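Local coordinates for protein branched-chain alpha-ketoacid decarboxylase (Lactococcus lactis, PDB 2VBF) that probably decarboxylates branched-chain and aromatic alpha-keto acids to aldehydes, with thiamine diphosphate and a magnesium ion as cofactors, at residues Tyr30-Leu35 and Glu41-Val46; Ala70-Ala75 and Phe91-Gly96; Ser76-Gly81 and Val459-Leu464; Asn104-Ser109 and Pro152-Arg157. All blocks are in the same frame, centred on the assembly; numbering follows the deposited sequence.

Interaction 1: residues Tyr30-Leu35 and Glu41-Val46; sequences YLLDRL and EEIFGV
Ile43 CD1 is the atom on which this helix-to-strand contact turns, since it meets a methyl from each of two leucines one helical turn apart. Leu32 CD2 lies 3.7 Å from Ile43 CD1, and Leu35 CD1 lies 3.9 Å from that same Ile43 CD1. The isoleucine reaches so far because its longer branch is fully extended: CD1 stands anti to CA (chi2 -177°), which drives the methyl straight off the strand toward the helix, while the CG2 methyl stays behind near the backbone. The two leucines use different branches. Leu35, whose CB already points at the strand, offers its outstretched CD1, the methyl anti to CA (chi2 -179°); Leu32, set further round the helix, turns in CD2, the branch that is not extended. Each leucine crosses Ile43 at about a right angle, so contact is confined to these methyl ends. No hydrogen bond joins the segments, and all three residues are buried, which makes this a purely apolar junction. Leu32 also packs on Phe54, Gln57 and Ile58 of helix 52-60, and Leu31 and Tyr30 turn to helix 165-179. Helix 27-37 therefore lies over the parallel sheet in which strand 42-45 runs between strands 65-68 and 89-94.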
loop_
_atom_site.group_PDB
_atom_site.type_symbol
_atom_site.label_atom_id
_atom_site.label_comp_id
_atom_site.label_asym_id
_atom_site.label_seq_id
_atom_site.Cartn_x
_atom_site.Cartn_y
_atom_site.Cartn_z
ATOM N N TYR A 30 1.106 7.443 28.772
ATOM C CA TYR A 30 0.286 8.644 28.579
ATOM C C TYR A 30 -0.554 8.548 27.300
ATOM O O TYR A 30 -1.780 8.754 27.318
ATOM C CB TYR A 30 1.172 9.884 28.538
ATOM C CG TYR A 30 0.420 11.197 28.654
ATOM C CD1 TYR A 30 0.306 11.845 29.879
ATOM C CD2 TYR A 30 -0.169 11.795 27.546
ATOM C CE1 TYR A 30 -0.371 13.036 29.994
ATOM C CE2 TYR A 30 -0.854 12.994 27.654
ATOM C CZ TYR A 30 -0.957 13.609 28.885
ATOM O OH TYR A 30 -1.632 14.805 29.026
ATOM N N LEU A 31 0.121 8.201 26.207
ATOM C CA LEU A 31 -0.534 8.015 24.912
ATOM C C LEU A 31 -1.614 6.945 24.977
ATOM O O LEU A 31 -2.745 7.176 24.543
ATOM C CB LEU A 31 0.501 7.687 23.841
ATOM C CG LEU A 31 0.023 7.467 22.407
ATOM C CD1 LEU A 31 -0.917 8.582 21.964
ATOM C CD2 LEU A 31 1.243 7.378 21.470
ATOM N N LEU A 32 -1.288 5.796 25.573
ATOM C CA LEU A 32 -2.233 4.701 25.651
ATOM C C LEU A 32 -3.422 5.057 26.566
ATOM O O LEU A 32 -4.559 4.687 26.280
ATOM C CB LEU A 32 -1.523 3.404 26.074
ATOM C CG LEU A 32 -0.523 2.833 25.041
ATOM C CD1 LEU A 32 0.278 1.690 25.619
ATOM C CD2 LEU A 32 -1.262 2.387 23.785
ATOM N N ASP A 33 -3.164 5.811 27.634
ATOM C CA ASP A 33 -4.241 6.290 28.496
ATOM C C ASP A 33 -5.208 7.183 27.710
ATOM O O ASP A 33 -6.428 7.021 27.810
ATOM C CB ASP A 33 -3.696 7.042 29.708
ATOM C CG ASP A 33 -3.317 6.120 30.872
ATOM O OD1 ASP A 33 -3.587 4.909 30.821
ATOM O OD2 ASP A 33 -2.746 6.625 31.857
ATOM N N ARG A 34 -4.660 8.102 26.914
ATOM C CA ARG A 34 -5.484 9.001 26.105
ATOM C C ARG A 34 -6.278 8.237 25.050
ATOM O O ARG A 34 -7.441 8.539 24.824
ATOM C CB ARG A 34 -4.643 10.082 25.432
ATOM C CG ARG A 34 -4.066 11.141 26.380
ATOM C CD ARG A 34 -5.140 11.773 27.272
ATOM N NE ARG A 34 -4.765 13.109 27.738
ATOM C CZ ARG A 34 -5.502 13.855 28.565
ATOM N NH1 ARG A 34 -6.641 13.399 29.059
ATOM N NH2 ARG A 34 -5.089 15.062 28.922
ATOM N N LEU A 35 -5.653 7.247 24.409
ATOM C CA LEU A 35 -6.375 6.397 23.457
ATOM C C LEU A 35 -7.524 5.652 24.135
ATOM O O LEU A 35 -8.623 5.571 23.592
ATOM C CB LEU A 35 -5.427 5.421 22.745
ATOM C CG LEU A 35 -4.322 6.057 21.898
ATOM C CD1 LEU A 35 -3.498 4.935 21.260
ATOM C CD2 LEU A 35 -4.867 7.034 20.832
ATOM N N GLU A 41 -10.132 0.244 22.141
ATOM C CA GLU A 41 -9.854 -0.979 22.898
ATOM C C GLU A 41 -8.954 -1.959 22.140
ATOM O O GLU A 41 -8.576 -3.012 22.664
ATOM C CB GLU A 41 -11.187 -1.637 23.258
ATOM C CG GLU A 41 -12.021 -0.787 24.235
ATOM C CD GLU A 41 -13.447 -1.282 24.411
ATOM O OE1 GLU A 41 -13.808 -2.357 23.902
ATOM O OE2 GLU A 41 -14.229 -0.576 25.074
ATOM N N GLU A 42 -8.614 -1.601 20.900
ATOM C CA GLU A 42 -7.816 -2.441 20.017
ATOM C C GLU A 42 -6.949 -1.522 19.177
ATOM O O GLU A 42 -7.435 -0.489 18.733
ATOM C CB GLU A 42 -8.720 -3.269 19.081
ATOM C CG GLU A 42 -9.336 -4.526 19.692
ATOM C CD GLU A 42 -10.656 -4.307 20.421
ATOM O OE1 GLU A 42 -11.316 -3.254 20.269
ATOM O OE2 GLU A 42 -11.065 -5.235 21.147
ATOM N N ILE A 43 -5.685 -1.901 18.959
ATOM C CA ILE A 43 -4.772 -1.153 18.083
ATOM C C ILE A 43 -4.283 -2.081 16.989
ATOM O O ILE A 43 -3.836 -3.202 17.260
ATOM C CB ILE A 43 -3.566 -0.557 18.854
ATOM C CG1 ILE A 43 -4.080 0.415 19.920
ATOM C CG2 ILE A 43 -2.570 0.128 17.915
ATOM C CD1 ILE A 43 -3.007 1.143 20.718
ATOM N N PHE A 44 -4.380 -1.598 15.757
ATOM C CA PHE A 44 -3.947 -2.371 14.588
ATOM C C PHE A 44 -2.539 -1.982 14.156
ATOM O O PHE A 44 -1.932 -1.070 14.707
ATOM C CB PHE A 44 -4.959 -2.197 13.466
ATOM C CG PHE A 44 -6.353 -2.577 13.878
ATOM C CD1 PHE A 44 -6.721 -3.915 13.961
ATOM C CD2 PHE A 44 -7.272 -1.613 14.237
ATOM C CE1 PHE A 44 -8.004 -4.276 14.372
ATOM C CE2 PHE A 44 -8.566 -1.956 14.644
ATOM C CZ PHE A 44 -8.926 -3.296 14.711
ATOM N N GLY A 45 -2.003 -2.726 13.195
ATOM C CA GLY A 45 -0.747 -2.355 12.562
ATOM C C GLY A 45 0.246 -3.477 12.351
ATOM O O GLY A 45 -0.100 -4.652 12.385
ATOM N N VAL A 46 1.500 -3.092 12.182
ATOM C CA VAL A 46 2.574 -4.029 11.873
ATOM C C VAL A 46 3.822 -3.628 12.636
ATOM O O VAL A 46 4.198 -2.437 12.638
ATOM C CB VAL A 46 2.885 -4.075 10.355
ATOM C CG1 VAL A 46 4.064 -5.052 10.037
ATOM C CG2 VAL A 46 1.639 -4.466 9.537
#

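Interaction 2: residues Ala70-Ala75 and Phe91-Gly96; sequences ANELNA and FLTTFG. With TPP (thiamine diphosphate), chain D.
Glu72 and Thr93 meet where the N-terminal thiamine diphosphate domain receives the cofactor's aminopyrimidine ring, at the first turn of helix 72-86 and the end of strand 89-94. The aliphatic part of the glutamate does the packing: Glu72 CG rests 3.9 Å from Thr93 CG2. One turn on, Ala75 CB lies 4.2 Å from Phe91 CD1, approaching the ring obliquely. Thr93 turns its methyl to the glutamate and engages Glu118 through OG1. The Glu72 chain then bends at chi2 (88°), which swings the carboxylate from the threonine to the cofactor, where Glu72 OE2 comes within 2.7 Å of N1' of thiamine diphosphate. That oxygen has a second neighbour, a water that donates to Glu72 OE2 at 2.7 Å and accepts from Thr94 N at 2.9 Å, tying the carboxylate to the strand end. The glutamate also packs on Leu457 of the second subunit, whose Thr402, Gly425 and Ser454 are among the residues hydrogen-bonded to this cofactor. With an alanine at Glu72, N1' and the bridging water would probably be left without their carboxylate partner, and the methyl of Thr93 without the methylene that covers it. A glutamate beside N1' is found in nearly all thiamine diphosphate enzymes, where it helps the aminopyrimidine reach the imino form that activates the thiazolium carbon; the short OE2 to N1' approach is consistent with that role here.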
loop_
_atom_site.group_PDB
_atom_site.type_symbol
_atom_site.label_atom_id
_atom_site.label_comp_id
_atom_site.label_asym_id
_atom_site.label_seq_id
_atom_site.Cartn_x
_atom_site.Cartn_y
_atom_site.Cartn_z
ATOM N N ALA A 70 -1.406 -8.331 8.462
ATOM C CA ALA A 70 -0.414 -8.856 7.522
ATOM C C ALA A 70 0.386 -7.702 6.894
ATOM O O ALA A 70 1.620 -7.781 6.809
ATOM C CB ALA A 70 -1.097 -9.708 6.451
ATOM N N ASN A 71 -0.302 -6.639 6.461
ATOM C CA ASN A 71 0.365 -5.445 5.949
ATOM C C ASN A 71 -0.239 -4.131 6.453
ATOM O O ASN A 71 -1.346 -4.095 7.017
ATOM C CB ASN A 71 0.530 -5.460 4.412
ATOM C CG ASN A 71 -0.770 -5.320 3.640
ATOM O OD1 ASN A 71 -1.684 -4.581 4.011
ATOM N ND2 ASN A 71 -0.826 -5.998 2.493
ATOM N N GLU A 72 0.503 -3.052 6.232
ATOM C CA GLU A 72 0.118 -1.729 6.745
ATOM C C GLU A 72 -1.053 -1.071 6.025
ATOM O O GLU A 72 -1.852 -0.356 6.651
ATOM C CB GLU A 72 1.312 -0.778 6.762
ATOM C CG GLU A 72 2.370 -1.179 7.766
ATOM C CD GLU A 72 3.406 -2.163 7.220
ATOM O OE1 GLU A 72 3.226 -2.745 6.117
ATOM O OE2 GLU A 72 4.425 -2.355 7.916
ATOM N N LEU A 73 -1.149 -1.246 4.708
ATOM C CA LEU A 73 -2.296 -0.708 4.008
ATOM C C LEU A 73 -3.570 -1.299 4.607
ATOM O O LEU A 73 -4.529 -0.583 4.899
ATOM C CB LEU A 73 -2.232 -0.981 2.497
ATOM C CG LEU A 73 -3.394 -0.376 1.703
ATOM C CD1 LEU A 73 -3.501 1.149 1.847
ATOM C CD2 LEU A 73 -3.345 -0.766 0.229
ATOM N N ASN A 74 -3.567 -2.615 4.810
ATOM C CA ASN A 74 -4.710 -3.284 5.389
ATOM C C ASN A 74 -5.007 -2.797 6.798
ATOM O O ASN A 74 -6.187 -2.621 7.134
ATOM C CB ASN A 74 -4.537 -4.804 5.353
ATOM C CG ASN A 74 -4.479 -5.341 3.923
ATOM O OD1 ASN A 74 -4.789 -4.619 2.966
ATOM N ND2 ASN A 74 -4.062 -6.602 3.764
ATOM N N ALA A 75 -3.957 -2.563 7.596
ATOM C CA ALA A 75 -4.072 -2.006 8.950
ATOM C C ALA A 75 -4.804 -0.672 8.931
ATOM O O ALA A 75 -5.709 -0.444 9.733
ATOM C CB ALA A 75 -2.655 -1.843 9.612
ATOM N N PHE A 91 -3.905 2.916 14.752
ATOM C CA PHE A 91 -2.992 1.880 14.264
ATOM C C PHE A 91 -1.541 2.366 14.346
ATOM O O PHE A 91 -1.284 3.560 14.428
ATOM C CB PHE A 91 -3.381 1.362 12.873
ATOM C CG PHE A 91 -3.118 2.320 11.737
ATOM C CD1 PHE A 91 -2.019 2.146 10.903
ATOM C CD2 PHE A 91 -4.006 3.351 11.462
ATOM C CE1 PHE A 91 -1.777 3.020 9.855
ATOM C CE2 PHE A 91 -3.783 4.222 10.402
ATOM C CZ PHE A 91 -2.665 4.054 9.598
ATOM N N LEU A 92 -0.632 1.399 14.388
ATOM C CA LEU A 92 0.782 1.610 14.635
ATOM C C LEU A 92 1.593 1.100 13.455
ATOM O O LEU A 92 1.428 -0.059 13.038
ATOM C CB LEU A 92 1.192 0.840 15.897
ATOM C CG LEU A 92 2.669 0.834 16.295
ATOM C CD1 LEU A 92 3.188 2.231 16.616
ATOM C CD2 LEU A 92 2.916 -0.148 17.468
ATOM N N THR A 93 2.504 1.928 12.949
ATOM C CA THR A 93 3.395 1.510 11.866
ATOM C C THR A 93 4.823 1.862 12.220
ATOM O O THR A 93 5.078 2.503 13.242
ATOM C CB THR A 93 3.014 2.192 10.538
ATOM O OG1 THR A 93 3.134 3.615 10.680
ATOM C CG2 THR A 93 1.593 1.835 10.133
ATOM N N THR A 94 5.749 1.443 11.365
ATOM C CA THR A 94 7.145 1.806 11.505
ATOM C C THR A 94 7.498 2.893 10.476
ATOM O O THR A 94 6.914 2.981 9.398
ATOM C CB THR A 94 8.022 0.558 11.390
ATOM O OG1 THR A 94 9.319 0.811 11.959
ATOM C CG2 THR A 94 8.111 0.104 9.945
ATOM N N PHE A 95 8.439 3.745 10.869
ATOM C CA PHE A 95 8.958 4.844 10.069
ATOM C C PHE A 95 9.207 4.496 8.593
ATOM O O PHE A 95 9.771 3.431 8.289
ATOM C CB PHE A 95 10.289 5.289 10.690
ATOM C CG PHE A 95 10.810 6.576 10.155
ATOM C CD1 PHE A 95 10.252 7.775 10.560
ATOM C CD2 PHE A 95 11.872 6.606 9.273
ATOM C CE1 PHE A 95 10.724 8.968 10.085
ATOM C CE2 PHE A 95 12.353 7.816 8.784
ATOM C CZ PHE A 95 11.770 8.995 9.194
ATOM N N GLY A 96 8.779 5.386 7.696
ATOM C CA GLY A 96 9.024 5.247 6.267
ATOM C C GLY A 96 8.214 4.152 5.600
ATOM O O GLY A 96 7.174 4.408 4.987
HETATM N "N1'" TPP D . 6.850 -3.418 7.616
HETATM C "C2'" TPP D . 7.481 -3.180 6.414
HETATM C CM2 TPP D . 6.675 -2.762 5.225
HETATM N "N3'" TPP D . 8.836 -3.322 6.339
HETATM C "C4'" TPP D . 9.577 -3.710 7.441
HETATM N "N4'" TPP D . 10.894 -3.788 7.289
HETATM C "C5'" TPP D . 8.944 -3.978 8.662
HETATM C "C6'" TPP D . 7.561 -3.829 8.729
HETATM C "C7'" TPP D . 9.745 -4.435 9.885
HETATM N N3 TPP D . 10.312 -5.780 9.727
HETATM C C2 TPP D . 11.603 -6.080 9.302
HETATM S S1 TPP D . 11.981 -7.653 9.212
HETATM C C5 TPP D . 10.497 -8.023 9.731
HETATM C C4 TPP D . 9.659 -6.937 9.997
HETATM C CM4 TPP D . 8.239 -7.019 10.495
HETATM C C6 TPP D . 10.191 -9.486 9.900
HETATM C C7 TPP D . 10.234 -10.292 8.605
HETATM O O7 TPP D . 9.824 -11.597 8.978
HETATM P PA TPP D . 10.052 -12.881 8.030
HETATM O O1A TPP D . 9.683 -12.444 6.621
HETATM O O2A TPP D . 9.163 -13.982 8.556
HETATM O O3A TPP D . 11.624 -13.160 8.087
HETATM P PB TPP D . 12.432 -14.162 9.079
HETATM O O1B TPP D . 13.411 -13.292 9.808
HETATM O O2B TPP D . 13.112 -15.170 8.205
HETATM O O3B TPP D . 11.430 -14.832 9.979
HETATM O O HOH W 1 4.921 -1.062 10.249
#

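Interaction 3: residues Ser76-Gly81 and Val459-Leu464; sequences SYMADG and VQELGL
Met78 and Leu464 make the apolar part of the contact, reaching toward each other tip to tip. Met78 SD lies 3.5 Å from Leu464 CD1, and the terminal methyl, Met78 CE, lies 3.6 Å from that same Leu464 CD1. Both side chains start out with CG anti to the backbone N (chi1 -167° in Met78), and the methionine stays extended until its last bond, where a bend at chi3 (-65°) turns CE aside at the leucine's tip, toward Glu461. This brings Met78 CE to 4.2 Å from Glu461 CG, so the methyl touches the aliphatic part of the glutamate as well. Pro432 and Leu435 of helix 430-440 pack on the methionine too. The contact belongs to the seam between the N-terminal and C-terminal thiamine diphosphate domains of one chain, with helix 72-86 from the former set against the start of helix 462-467 in the latter. The main polar bonding comes from the buried carboxylate of Glu461, which faces the beginning of helix 72-86: it accepts hydrogen bonds from the side chains of Asn74 and Asn69 and from the backbone N of Ala70. Next to it, Gln460 NE2 is hydrogen-bonded to Gln460 OE1 of the second subunit.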
loop_
_atom_site.group_PDB
_atom_site.type_symbol
_atom_site.label_atom_id
_atom_site.label_comp_id
_atom_site.label_asym_id
_atom_site.label_seq_id
_atom_site.Cartn_x
_atom_site.Cartn_y
_atom_site.Cartn_z
ATOM N N SER A 76 -4.448 0.182 7.977
ATOM C CA SER A 76 -5.064 1.502 7.846
ATOM C C SER A 76 -6.554 1.405 7.468
ATOM O O SER A 76 -7.402 2.089 8.037
ATOM C CB SER A 76 -4.267 2.356 6.849
ATOM O OG SER A 76 -4.463 1.965 5.501
ATOM N N TYR A 77 -6.867 0.501 6.548
ATOM C CA TYR A 77 -8.245 0.218 6.178
ATOM C C TYR A 77 -9.041 -0.313 7.376
ATOM O O TYR A 77 -10.205 0.048 7.589
ATOM C CB TYR A 77 -8.278 -0.821 5.060
ATOM C CG TYR A 77 -7.814 -0.390 3.672
ATOM C CD1 TYR A 77 -7.851 0.943 3.250
ATOM C CD2 TYR A 77 -7.414 -1.362 2.744
ATOM C CE1 TYR A 77 -7.482 1.294 1.933
ATOM C CE2 TYR A 77 -7.040 -1.022 1.455
ATOM C CZ TYR A 77 -7.077 0.300 1.058
ATOM O OH TYR A 77 -6.710 0.610 -0.230
ATOM N N MET A 78 -8.411 -1.217 8.113
ATOM C CA MET A 78 -9.054 -1.840 9.270
ATOM C C MET A 78 -9.370 -0.822 10.350
ATOM O O MET A 78 -10.469 -0.838 10.902
ATOM C CB MET A 78 -8.183 -2.952 9.838
ATOM C CG MET A 78 -8.912 -3.847 10.845
ATOM S SD MET A 78 -8.104 -5.443 11.177
ATOM C CE MET A 78 -8.230 -6.214 9.570
ATOM N N ALA A 79 -8.402 0.049 10.629
ATOM C CA ALA A 79 -8.585 1.150 11.585
ATOM C C ALA A 79 -9.730 2.088 11.167
ATOM O O ALA A 79 -10.539 2.519 11.996
ATOM C CB ALA A 79 -7.282 1.913 11.767
ATOM N N ASP A 80 -9.828 2.373 9.870
ATOM C CA ASP A 80 -10.917 3.177 9.330
ATOM C C ASP A 80 -12.291 2.516 9.609
ATOM O O ASP A 80 -13.171 3.146 10.183
ATOM C CB ASP A 80 -10.657 3.427 7.833
ATOM C CG ASP A 80 -11.694 4.297 7.167
ATOM O OD1 ASP A 80 -12.895 3.973 7.214
ATOM O OD2 ASP A 80 -11.273 5.274 6.507
ATOM N N GLY A 81 -12.467 1.245 9.237
ATOM C CA GLY A 81 -13.690 0.519 9.570
ATOM C C GLY A 81 -14.021 0.515 11.054
ATOM O O GLY A 81 -15.165 0.718 11.453
ATOM N N VAL A 459 -6.595 -9.595 0.438
ATOM C CA VAL A 459 -6.913 -10.953 0.875
ATOM C C VAL A 459 -6.150 -11.441 2.114
ATOM O O VAL A 459 -6.673 -12.250 2.875
ATOM C CB VAL A 459 -6.691 -11.964 -0.298
ATOM C CG1 VAL A 459 -5.211 -12.108 -0.590
ATOM C CG2 VAL A 459 -7.321 -13.325 0.030
ATOM N N GLN A 460 -4.935 -10.938 2.345
ATOM C CA GLN A 460 -4.081 -11.492 3.404
ATOM C C GLN A 460 -4.618 -11.296 4.818
ATOM O O GLN A 460 -4.151 -11.987 5.741
ATOM C CB GLN A 460 -2.622 -11.029 3.302
ATOM C CG GLN A 460 -2.418 -9.530 3.171
ATOM C CD GLN A 460 -2.395 -9.094 1.725
ATOM O OE1 GLN A 460 -3.410 -8.656 1.169
ATOM N NE2 GLN A 460 -1.252 -9.263 1.091
ATOM N N GLU A 461 -5.604 -10.412 5.018
ATOM C CA GLU A 461 -6.195 -10.269 6.368
ATOM C C GLU A 461 -7.142 -11.425 6.735
ATOM O O GLU A 461 -7.680 -11.472 7.843
ATOM C CB GLU A 461 -6.893 -8.928 6.562
ATOM C CG GLU A 461 -5.976 -7.698 6.395
ATOM C CD GLU A 461 -4.611 -7.832 7.038
ATOM O OE1 GLU A 461 -4.556 -8.149 8.242
ATOM O OE2 GLU A 461 -3.583 -7.618 6.342
ATOM N N LEU A 462 -7.349 -12.356 5.808
ATOM C CA LEU A 462 -7.993 -13.628 6.137
ATOM C C LEU A 462 -7.303 -14.283 7.355
ATOM O O LEU A 462 -7.979 -14.814 8.230
ATOM C CB LEU A 462 -7.963 -14.545 4.907
ATOM C CG LEU A 462 -8.901 -15.733 4.733
ATOM C CD1 LEU A 462 -10.277 -15.507 5.311
ATOM C CD2 LEU A 462 -8.987 -16.061 3.238
ATOM N N GLY A 463 -5.972 -14.223 7.439
ATOM C CA GLY A 463 -5.250 -14.778 8.586
ATOM C C GLY A 463 -5.706 -14.195 9.914
ATOM O O GLY A 463 -6.000 -14.923 10.864
ATOM N N LEU A 464 -5.761 -12.868 9.976
ATOM C CA LEU A 464 -6.265 -12.162 11.143
ATOM C C LEU A 464 -7.678 -12.598 11.521
ATOM O O LEU A 464 -7.972 -12.812 12.693
ATOM C CB LEU A 464 -6.222 -10.653 10.868
ATOM C CG LEU A 464 -6.762 -9.697 11.936
ATOM C CD1 LEU A 464 -6.167 -8.290 11.738
ATOM C CD2 LEU A 464 -8.286 -9.636 11.941
#

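Interaction 4: residues Asn104-Ser109 and Pro152-Arg157; sequences NGLAGS and PVTAAR
Leu106 and Thr154 touch through single methyls, Leu106 CD2 standing 3.5 Å from Thr154 CG2. Beside them Val153 sits against the helix at Ala107: Val153 CG1 is 3.7 Å from Ala107 CB, and Val153 CB is 3.9 Å from Ala107 CA. The small alanine lets the loop come this near, with the two CA atoms of Ala107 and Val153 5.1 Å apart. No hydrogen bond crosses between the segments, and burial costs one polar atom its partner, for the carbonyl oxygen of Val153 finds none. The next shell fixes Thr154. With OG1 between the backbone N and the carbonyl carbon (chi1 51°), the methyl turns to the leucine and the hydroxyl to Arg157, whose NE and NH2 grip OG1 side-on, in the guanidinium plane. Arg157 NE is 3.0 Å from Thr154 OG1 in the straighter bond (159°), and Arg157 NH2 is 3.2 Å from that oxygen; NH2 also makes a weak bond to the carbonyl oxygen of Thr154. The hydroxyl is hydrogen-bonded to the carbonyl oxygen of His150 besides. A valine at Thr154 would remove that hydroxyl, and Arg157 would probably keep only its weak carbonyl bond here and turn more freely, with the His150 carbonyl losing this donor. Met149 of the second subunit packs on Val153, and Leu100 of the second subunit on Ala107. Helix 97-111 thus meets the loop that leads into edge strand 156-159 of the N-terminal domain's parallel sheet, the helix-on-sheet layering of an alpha/beta domain.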
loop_
_atom_site.group_PDB
_atom_site.type_symbol
_atom_site.label_atom_id
_atom_site.label_comp_id
_atom_site.label_asym_id
_atom_site.label_seq_id
_atom_site.Cartn_x
_atom_site.Cartn_y
_atom_site.Cartn_z
ATOM N N ASN A 104 -2.474 5.614 1.825
ATOM C CA ASN A 104 -3.731 5.608 1.073
ATOM C C ASN A 104 -4.944 5.363 1.977
ATOM O O ASN A 104 -6.025 5.907 1.741
ATOM C CB ASN A 104 -3.730 4.542 -0.011
ATOM C CG ASN A 104 -4.990 4.567 -0.844
ATOM O OD1 ASN A 104 -5.413 5.632 -1.322
ATOM N ND2 ASN A 104 -5.605 3.395 -1.031
ATOM N N GLY A 105 -4.775 4.498 2.971
ATOM C CA GLY A 105 -5.817 4.278 3.971
ATOM C C GLY A 105 -6.090 5.543 4.763
ATOM O O GLY A 105 -7.241 5.916 4.970
ATOM N N LEU A 106 -5.026 6.210 5.201
ATOM C CA LEU A 106 -5.185 7.444 5.958
ATOM C C LEU A 106 -5.817 8.543 5.098
ATOM O O LEU A 106 -6.613 9.343 5.602
ATOM C CB LEU A 106 -3.854 7.921 6.561
ATOM C CG LEU A 106 -3.990 8.685 7.880
ATOM C CD1 LEU A 106 -4.324 7.729 9.031
ATOM C CD2 LEU A 106 -2.701 9.489 8.155
ATOM N N ALA A 107 -5.470 8.589 3.816
ATOM C CA ALA A 107 -6.086 9.534 2.884
ATOM C C ALA A 107 -7.598 9.293 2.784
ATOM O O ALA A 107 -8.383 10.239 2.783
ATOM C CB ALA A 107 -5.428 9.410 1.496
ATOM N N GLY A 108 -8.012 8.028 2.723
ATOM C CA GLY A 108 -9.450 7.708 2.727
ATOM C C GLY A 108 -10.167 8.113 3.999
ATOM O O GLY A 108 -11.321 8.571 3.973
ATOM N N SER A 109 -9.485 7.943 5.125
ATOM C CA SER A 109 -10.015 8.383 6.406
ATOM C C SER A 109 -10.128 9.920 6.420
ATOM O O SER A 109 -11.047 10.462 7.020
ATOM C CB SER A 109 -9.136 7.883 7.549
ATOM O OG SER A 109 -9.158 6.467 7.606
ATOM N N PRO A 152 -1.305 16.889 3.622
ATOM C CA PRO A 152 -2.636 17.024 3.012
ATOM C C PRO A 152 -3.720 16.057 3.478
ATOM O O PRO A 152 -4.892 16.272 3.148
ATOM C CB PRO A 152 -2.353 16.789 1.523
ATOM C CG PRO A 152 -0.867 17.043 1.370
ATOM C CD PRO A 152 -0.309 16.467 2.621
ATOM N N VAL A 153 -3.347 15.000 4.210
ATOM C CA VAL A 153 -4.276 13.956 4.597
ATOM C C VAL A 153 -4.358 13.779 6.129
ATOM O O VAL A 153 -4.822 12.753 6.633
ATOM C CB VAL A 153 -3.920 12.609 3.882
ATOM C CG1 VAL A 153 -4.096 12.747 2.377
ATOM C CG2 VAL A 153 -2.494 12.153 4.231
ATOM N N THR A 154 -3.935 14.800 6.871
ATOM C CA THR A 154 -4.074 14.786 8.321
ATOM C C THR A 154 -4.540 16.150 8.835
ATOM O O THR A 154 -4.182 17.184 8.290
ATOM C CB THR A 154 -2.722 14.426 9.012
ATOM O OG1 THR A 154 -1.683 15.267 8.498
ATOM C CG2 THR A 154 -2.330 12.928 8.805
ATOM N N ALA A 155 -5.378 16.141 9.870
ATOM C CA ALA A 155 -5.828 17.384 10.500
ATOM C C ALA A 155 -4.748 17.976 11.396
ATOM O O ALA A 155 -4.711 19.193 11.626
ATOM C CB ALA A 155 -7.064 17.134 11.303
ATOM N N ALA A 156 -3.905 17.109 11.943
ATOM C CA ALA A 156 -2.810 17.528 12.798
ATOM C C ALA A 156 -1.743 16.448 12.802
ATOM O O ALA A 156 -2.038 15.271 12.571
ATOM C CB ALA A 156 -3.317 17.772 14.225
ATOM N N ARG A 157 -0.510 16.855 13.078
ATOM C CA ARG A 157 0.624 15.941 13.093
ATOM C C ARG A 157 1.687 16.425 14.061
ATOM O O ARG A 157 1.832 17.635 14.262
ATOM C CB ARG A 157 1.199 15.803 11.687
ATOM C CG ARG A 157 1.877 17.037 11.127
ATOM C CD ARG A 157 1.757 17.091 9.614
ATOM N NE ARG A 157 0.364 17.255 9.266
ATOM C CZ ARG A 157 -0.304 18.407 9.319
ATOM N NH1 ARG A 157 0.289 19.553 9.648
ATOM N NH2 ARG A 157 -1.586 18.416 9.010
#

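In the fold
The other three contacts all adjoin interaction 2. Strands 42-45 and 89-94 pair directly, with Phe44 O 2.8 Å from Leu92 N, and Val46 CB lies 3.4 Å from Glu72 OE2; Val46 itself also touches the cofactor. Interaction 3 continues along helix 72-86 and meets interaction 2 where Asn74 ND2 is 2.8 Å from Glu461 OE2; interaction 3 also touches interaction 1, Phe44 CE1 lying 3.4 Å from Met78 SD. Interaction 4 touches interaction 3 through Asp80 OD2 and Ser109 OG, 2.7 Å apart, and interaction 2 where Phe91 CE2 is 3.8 Å from Leu106 CD1. Interactions 1 and 4 stay about 11 Å apart at their nearest atoms.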